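Local coordinates for membrane lipoprotein family protein (Aeropyrum pernix, PDB 4PEV) that probably serves as the membrane-anchored solute-binding component of an ABC transporter, holding adenosine in the cleft between its two lobes, at residues I203-Q214 / L411-L420. Numbering follows the deposited sequence.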
ATOM      1  N   ILE C 203      -1.580  -9.506  -8.061  1.00 30.17           N
ATOM      2  CA  ILE C 203      -2.078  -9.530  -9.433  1.00 29.50           C
ATOM      3  C   ILE C 203      -1.620  -8.324 -10.242  1.00 27.44           C
ATOM      4  O   ILE C 203      -1.218  -8.472 -11.379  1.00 28.37           O
ATOM      5  CB  ILE C 203      -3.620  -9.594  -9.458  1.00 30.18           C
ATOM      6  CG1 ILE C 203      -4.081 -11.008  -9.108  1.00 30.43           C
ATOM      7  CG2 ILE C 203      -4.175  -9.154 -10.809  1.00 30.47           C
ATOM      8  CD1 ILE C 203      -5.561 -11.094  -8.822  1.00 31.11           C
ATOM      9  N   GLY C 204      -1.704  -7.135  -9.673  1.00 25.89           N
ATOM     10  CA  GLY C 204      -1.347  -5.930 -10.410  1.00 26.45           C
ATOM     11  C   GLY C 204       0.142  -5.833 -10.671  1.00 26.98           C
ATOM     12  O   GLY C 204       0.568  -5.341 -11.711  1.00 29.44           O
ATOM     13  N   TYR C 205       0.933  -6.312  -9.721  1.00 25.98           N
ATOM     14  CA  TYR C 205       2.374  -6.213  -9.799  1.00 25.69           C
ATOM     15  C   TYR C 205       2.894  -7.151 -10.872  1.00 25.22           C
ATOM     16  O   TYR C 205       3.709  -6.752 -11.689  1.00 23.95           O
ATOM     17  CB  TYR C 205       2.993  -6.517  -8.427  1.00 25.81           C
ATOM     18  CG  TYR C 205       4.497  -6.338  -8.329  1.00 26.15           C
ATOM     19  CD1 TYR C 205       5.110  -5.130  -8.679  1.00 26.71           C
ATOM     20  CD2 TYR C 205       5.310  -7.370  -7.860  1.00 27.20           C
ATOM     21  CE1 TYR C 205       6.488  -4.958  -8.573  1.00 26.45           C
ATOM     22  CE2 TYR C 205       6.690  -7.205  -7.748  1.00 27.88           C
ATOM     23  CZ  TYR C 205       7.268  -5.998  -8.106  1.00 27.27           C
ATOM     24  OH  TYR C 205       8.629  -5.856  -8.003  1.00 28.20           O
ATOM     25  N   LEU C 206       2.419  -8.392 -10.861  1.00 26.38           N
ATOM     26  CA  LEU C 206       2.770  -9.377 -11.888  1.00 29.02           C
ATOM     27  C   LEU C 206       2.271  -8.950 -13.255  1.00 31.08           C
ATOM     28  O   LEU C 206       2.982  -9.054 -14.254  1.00 31.64           O
ATOM     29  CB  LEU C 206       2.154 -10.731 -11.556  1.00 30.21           C
ATOM     30  CG  LEU C 206       2.506 -11.925 -12.447  1.00 30.56           C
ATOM     31  CD1 LEU C 206       4.006 -12.146 -12.615  1.00 30.59           C
ATOM     32  CD2 LEU C 206       1.859 -13.168 -11.861  1.00 30.89           C
ATOM     33  N   TYR C 207       1.039  -8.466 -13.296  1.00 32.57           N
ATOM     34  CA  TYR C 207       0.498  -7.934 -14.526  1.00 33.74           C
ATOM     35  C   TYR C 207       1.462  -6.929 -15.105  1.00 33.48           C
ATOM     36  O   TYR C 207       1.831  -7.025 -16.262  1.00 35.38           O
ATOM     37  CB  TYR C 207      -0.860  -7.269 -14.300  1.00 34.57           C
ATOM     38  CG  TYR C 207      -1.444  -6.712 -15.573  1.00 35.26           C
ATOM     39  CD1 TYR C 207      -1.089  -5.452 -16.012  1.00 35.90           C
ATOM     40  CD2 TYR C 207      -2.330  -7.452 -16.349  1.00 36.15           C
ATOM     41  CE1 TYR C 207      -1.601  -4.931 -17.177  1.00 36.52           C
ATOM     42  CE2 TYR C 207      -2.855  -6.932 -17.529  1.00 36.96           C
ATOM     43  CZ  TYR C 207      -2.472  -5.669 -17.934  1.00 36.87           C
ATOM     44  OH  TYR C 207      -2.959  -5.100 -19.082  1.00 38.96           O
ATOM     45  N   GLY C 208       1.854  -5.960 -14.290  1.00 34.01           N
ATOM     46  CA  GLY C 208       2.726  -4.875 -14.733  1.00 33.98           C
ATOM     47  C   GLY C 208       4.082  -5.339 -15.226  1.00 34.03           C
ATOM     48  O   GLY C 208       4.640  -4.743 -16.129  1.00 33.64           O
ATOM     49  N   VAL C 209       4.616  -6.399 -14.633  1.00 35.22           N
ATOM     50  CA  VAL C 209       5.915  -6.940 -15.051  1.00 36.38           C
ATOM     51  C   VAL C 209       5.781  -7.652 -16.391  1.00 38.22           C
ATOM     52  O   VAL C 209       6.635  -7.492 -17.261  1.00 39.79           O
ATOM     53  CB  VAL C 209       6.504  -7.928 -14.007  1.00 35.24           C
ATOM     54  CG1 VAL C 209       7.662  -8.734 -14.596  1.00 34.34           C
ATOM     55  CG2 VAL C 209       6.945  -7.187 -12.750  1.00 34.36           C
ATOM     56  N   GLN C 210       4.725  -8.453 -16.544  1.00 39.16           N
ATOM     57  CA  GLN C 210       4.502  -9.186 -17.786  1.00 39.72           C
ATOM     58  C   GLN C 210       4.179  -8.229 -18.909  1.00 41.25           C
ATOM     59  O   GLN C 210       4.563  -8.471 -20.052  1.00 44.56           O
ATOM     60  CB  GLN C 210       3.362 -10.183 -17.645  1.00 41.08           C
ATOM     61  CG  GLN C 210       3.628 -11.325 -16.683  1.00 41.70           C
ATOM     62  CD  GLN C 210       4.745 -12.219 -17.161  1.00 41.46           C
ATOM     63  OE1 GLN C 210       5.881 -11.783 -17.274  1.00 43.01           O
ATOM     64  NE2 GLN C 210       4.430 -13.474 -17.443  1.00 41.65           N
ATOM     65  N   TYR C 211       3.477  -7.147 -18.581  1.00 39.13           N
ATOM     66  CA  TYR C 211       3.141  -6.119 -19.551  1.00 39.00           C
ATOM     67  C   TYR C 211       4.439  -5.571 -20.115  1.00 38.39           C
ATOM     68  O   TYR C 211       4.646  -5.563 -21.323  1.00 40.34           O
ATOM     69  CB  TYR C 211       2.326  -5.021 -18.875  1.00 40.69           C
ATOM     70  CG  TYR C 211       1.707  -3.967 -19.778  1.00 42.74           C
ATOM     71  CD1 TYR C 211       2.420  -2.827 -20.138  1.00 44.79           C
ATOM     72  CD2 TYR C 211       0.389  -4.081 -20.218  1.00 43.94           C
ATOM     73  CE1 TYR C 211       1.853  -1.844 -20.929  1.00 45.83           C
ATOM     74  CE2 TYR C 211      -0.189  -3.101 -21.009  1.00 46.08           C
ATOM     75  CZ  TYR C 211       0.551  -1.985 -21.359  1.00 48.07           C
ATOM     76  OH  TYR C 211       0.002  -1.000 -22.151  1.00 54.08           O
ATOM     77  N   TYR C 212       5.324  -5.148 -19.222  1.00 37.57           N
ATOM     78  CA  TYR C 212       6.639  -4.655 -19.598  1.00 35.65           C
ATOM     79  C   TYR C 212       7.371  -5.665 -20.463  1.00 36.56           C
ATOM     80  O   TYR C 212       7.767  -5.347 -21.562  1.00 35.45           O
ATOM     81  CB  TYR C 212       7.463  -4.345 -18.358  1.00 34.18           C
ATOM     82  CG  TYR C 212       8.800  -3.763 -18.684  1.00 33.88           C
ATOM     83  CD1 TYR C 212       8.941  -2.415 -18.949  1.00 32.93           C
ATOM     84  CD2 TYR C 212       9.924  -4.567 -18.753  1.00 34.71           C
ATOM     85  CE1 TYR C 212      10.173  -1.877 -19.256  1.00 33.31           C
ATOM     86  CE2 TYR C 212      11.166  -4.039 -19.062  1.00 34.23           C
ATOM     87  CZ  TYR C 212      11.284  -2.696 -19.311  1.00 33.01           C
ATOM     88  OH  TYR C 212      12.521  -2.177 -19.609  1.00 32.42           O
ATOM     89  N   ASN C 213       7.518  -6.888 -19.963  1.00 39.46           N
ATOM     90  CA  ASN C 213       8.128  -7.989 -20.718  1.00 39.90           C
ATOM     91  C   ASN C 213       7.605  -8.185 -22.130  1.00 43.58           C
ATOM     92  O   ASN C 213       8.398  -8.283 -23.070  1.00 48.32           O
ATOM     93  CB  ASN C 213       7.956  -9.295 -19.964  1.00 37.77           C
ATOM     94  CG  ASN C 213       8.894  -9.408 -18.798  1.00 36.10           C
ATOM     95  OD1 ASN C 213       9.923  -8.742 -18.744  1.00 34.77           O
ATOM     96  ND2 ASN C 213       8.553 -10.261 -17.859  1.00 35.95           N
ATOM     97  N   GLN C 214       6.282  -8.249 -22.274  1.00 45.91           N
ATOM     98  CA  GLN C 214       5.649  -8.405 -23.594  1.00 45.86           C
ATOM     99  C   GLN C 214       5.836  -7.195 -24.486  1.00 44.10           C
ATOM    100  O   GLN C 214       6.180  -7.342 -25.648  1.00 45.51           O
ATOM    101  CB  GLN C 214       4.171  -8.734 -23.470  1.00 47.51           C
ATOM    102  CG  GLN C 214       3.948 -10.183 -23.073  1.00 51.43           C
ATOM    103  CD  GLN C 214       2.482 -10.548 -22.952  1.00 55.67           C
ATOM    104  OE1 GLN C 214       1.598  -9.797 -23.390  1.00 57.67           O
ATOM    105  NE2 GLN C 214       2.211 -11.712 -22.352  1.00 54.20           N
ATOM    106  N   LEU C 411      -1.235 -15.284 -15.568  1.00 44.01           N
ATOM    107  CA  LEU C 411      -0.256 -14.195 -15.723  1.00 42.81           C
ATOM    108  C   LEU C 411       1.178 -14.714 -15.816  1.00 41.67           C
ATOM    109  O   LEU C 411       1.955 -14.233 -16.633  1.00 39.89           O
ATOM    110  CB  LEU C 411      -0.364 -13.201 -14.576  1.00 42.10           C
ATOM    111  CG  LEU C 411      -1.632 -12.357 -14.581  1.00 43.33           C
ATOM    112  CD1 LEU C 411      -1.597 -11.361 -13.436  1.00 46.06           C
ATOM    113  CD2 LEU C 411      -1.790 -11.620 -15.890  1.00 42.95           C
ATOM    114  N   LYS C 412       1.524 -15.700 -14.989  1.00 41.50           N
ATOM    115  CA  LYS C 412       2.814 -16.376 -15.113  1.00 42.41           C
ATOM    116  C   LYS C 412       3.002 -16.967 -16.509  1.00 43.84           C
ATOM    117  O   LYS C 412       4.122 -17.064 -16.990  1.00 43.54           O
ATOM    118  CB  LYS C 412       2.948 -17.492 -14.084  1.00 43.38           C
ATOM    119  CG  LYS C 412       3.245 -17.029 -12.669  1.00 44.31           C
ATOM    120  CD  LYS C 412       3.801 -18.179 -11.839  1.00 45.40           C
ATOM    121  CE  LYS C 412       3.947 -17.810 -10.368  1.00 46.23           C
ATOM    122  NZ  LYS C 412       4.806 -18.800  -9.665  1.00 46.20           N
ATOM    123  N   ALA C 413       1.897 -17.367 -17.139  1.00 44.39           N
ATOM    124  CA  ALA C 413       1.902 -17.915 -18.492  1.00 42.74           C
ATOM    125  C   ALA C 413       1.866 -16.850 -19.592  1.00 42.59           C
ATOM    126  O   ALA C 413       1.815 -17.188 -20.759  1.00 44.49           O
ATOM    127  CB  ALA C 413       0.715 -18.853 -18.662  1.00 43.04           C
ATOM    128  N   GLY C 414       1.853 -15.572 -19.242  1.00 41.60           N
ATOM    129  CA  GLY C 414       1.803 -14.518 -20.254  1.00 41.46           C
ATOM    130  C   GLY C 414       0.421 -14.243 -20.822  1.00 41.41           C
ATOM    131  O   GLY C 414       0.270 -13.474 -21.785  1.00 39.44           O
ATOM    132  N   ASN C 415      -0.592 -14.854 -20.221  1.00 41.99           N
ATOM    133  CA  ASN C 415      -1.974 -14.586 -20.582  1.00 44.45           C
ATOM    134  C   ASN C 415      -2.536 -13.416 -19.724  1.00 45.42           C
ATOM    135  O   ASN C 415      -3.259 -13.630 -18.746  1.00 46.27           O
ATOM    136  CB  ASN C 415      -2.775 -15.892 -20.452  1.00 45.63           C
ATOM    137  CG  ASN C 415      -4.272 -15.695 -20.600  1.00 47.29           C
ATOM    138  OD1 ASN C 415      -4.739 -14.696 -21.158  1.00 47.89           O
ATOM    139  ND2 ASN C 415      -5.036 -16.651 -20.077  1.00 46.22           N
ATOM    140  N   LEU C 416      -2.194 -12.180 -20.101  1.00 44.61           N
ATOM    141  CA  LEU C 416      -2.565 -10.993 -19.324  1.00 43.92           C
ATOM    142  C   LEU C 416      -4.059 -10.746 -19.237  1.00 46.37           C
ATOM    143  O   LEU C 416      -4.518 -10.157 -18.265  1.00 47.51           O
ATOM    144  CB  LEU C 416      -1.951  -9.719 -19.896  1.00 43.85           C
ATOM    145  CG  LEU C 416      -0.457  -9.649 -20.169  1.00 44.94           C
ATOM    146  CD1 LEU C 416      -0.075  -8.214 -20.529  1.00 43.69           C
ATOM    147  CD2 LEU C 416       0.344 -10.161 -18.988  1.00 44.34           C
ATOM    148  N   GLU C 417      -4.814 -11.147 -20.255  1.00 49.50           N
ATOM    149  CA  GLU C 417      -6.244 -10.806 -20.312  1.00 52.21           C
ATOM    150  C   GLU C 417      -7.069 -11.488 -19.199  1.00 50.07           C
ATOM    151  O   GLU C 417      -8.201 -11.079 -18.926  1.00 45.65           O
ATOM    152  CB  GLU C 417      -6.821 -11.107 -21.707  1.00 56.04           C
ATOM    153  CG  GLU C 417      -6.281 -10.198 -22.818  1.00 58.13           C
ATOM    154  CD  GLU C 417      -6.561 -10.726 -24.231  1.00 61.32           C
ATOM    155  OE1 GLU C 417      -5.787 -10.393 -25.161  1.00 62.06           O
ATOM    156  OE2 GLU C 417      -7.543 -11.482 -24.427  1.00 59.45           O
ATOM    157  N   ALA C 418      -6.483 -12.504 -18.551  1.00 50.78           N
ATOM    158  CA  ALA C 418      -7.103 -13.196 -17.403  1.00 50.89           C
ATOM    159  C   ALA C 418      -7.408 -12.264 -16.237  1.00 53.58           C
ATOM    160  O   ALA C 418      -8.382 -12.476 -15.525  1.00 58.98           O
ATOM    161  CB  ALA C 418      -6.219 -14.344 -16.921  1.00 49.43           C
ATOM    162  N   ALA C 419      -6.569 -11.246 -16.047  1.00 54.36           N
ATOM    163  CA  ALA C 419      -6.723 -10.279 -14.958  1.00 53.39           C
ATOM    164  C   ALA C 419      -7.808  -9.218 -15.200  1.00 53.63           C
ATOM    165  O   ALA C 419      -8.212  -8.534 -14.259  1.00 50.80           O
ATOM    166  CB  ALA C 419      -5.388  -9.597 -14.691  1.00 53.75           C
ATOM    167  N   LEU C 420      -8.277  -9.091 -16.445  1.00 55.30           N
ATOM    168  CA  LEU C 420      -9.219  -8.040 -16.841  1.00 55.66           C
ATOM    169  C   LEU C 420     -10.601  -8.599 -17.172  1.00 57.43           C
ATOM    170  O   LEU C 420     -10.857  -9.792 -17.023  1.00 59.01           O
ATOM    171  CB  LEU C 420      -8.665  -7.313 -18.064  1.00 57.14           C
ATOM    172  CG  LEU C 420      -7.204  -6.864 -17.972  1.00 59.62           C
ATOM    173  CD1 LEU C 420      -6.655  -6.420 -19.320  1.00 59.11           C
ATOM    174  CD2 LEU C 420      -7.092  -5.743 -16.956  1.00 61.96           C
TER
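Gln210 and Gln214, one turn apart on helix 196-214, each donate an amide N-H to backbone carbonyls where helix 401-412 ends, a worked example of side chains reading a helix C-terminus. Gln210 NE2 lies 2.7 Å from Leu411 O, in the carbonyl plane, with the N-H pointing almost straight at it (162°). That oxygen also accepts from Gly414 N, inside the Schellman motif that closes the helix with Gly414 at positive phi. A bend at chi2 (-65°) turns the Gln210 amide toward Leu411 O; Asn213 ND2 donates to its OE1, gripping the amide at both ends and settling its flip. Gln214, extended beyond CG, gives a more bent bond (141°) from NE2 to Gly414 O.

Most of the remaining contact is apolar. Leu416 sets CD2 against Gln210 CB and CD1 against Tyr211, crossing the latter at about a right angle, and brings its CB to 3.8 Å from Tyr207 CE2. Ala419 CB touches both Tyr207 CD2 and Ile203 CG2; Leu206 CD2 packs on Leu411 CB, 3.5 Å away. Phe395 meets the Tyr207 ring edge-to-face. Separately, Leu416 O sits at the edge of that ring, near its plane, without a hydrogen bond.

Replacing Gln210 with an alanine is likely to leave Leu411 O with its bond from Gly414 N but without the donor from helix 196-214, and to deprive Asn213 ND2 of this acceptor. Polar grips on the turn, beside a greasy seam, thus fasten the C-terminal tail to the lobe built on the sheet containing strand 222-226, away from the adenosine pocket.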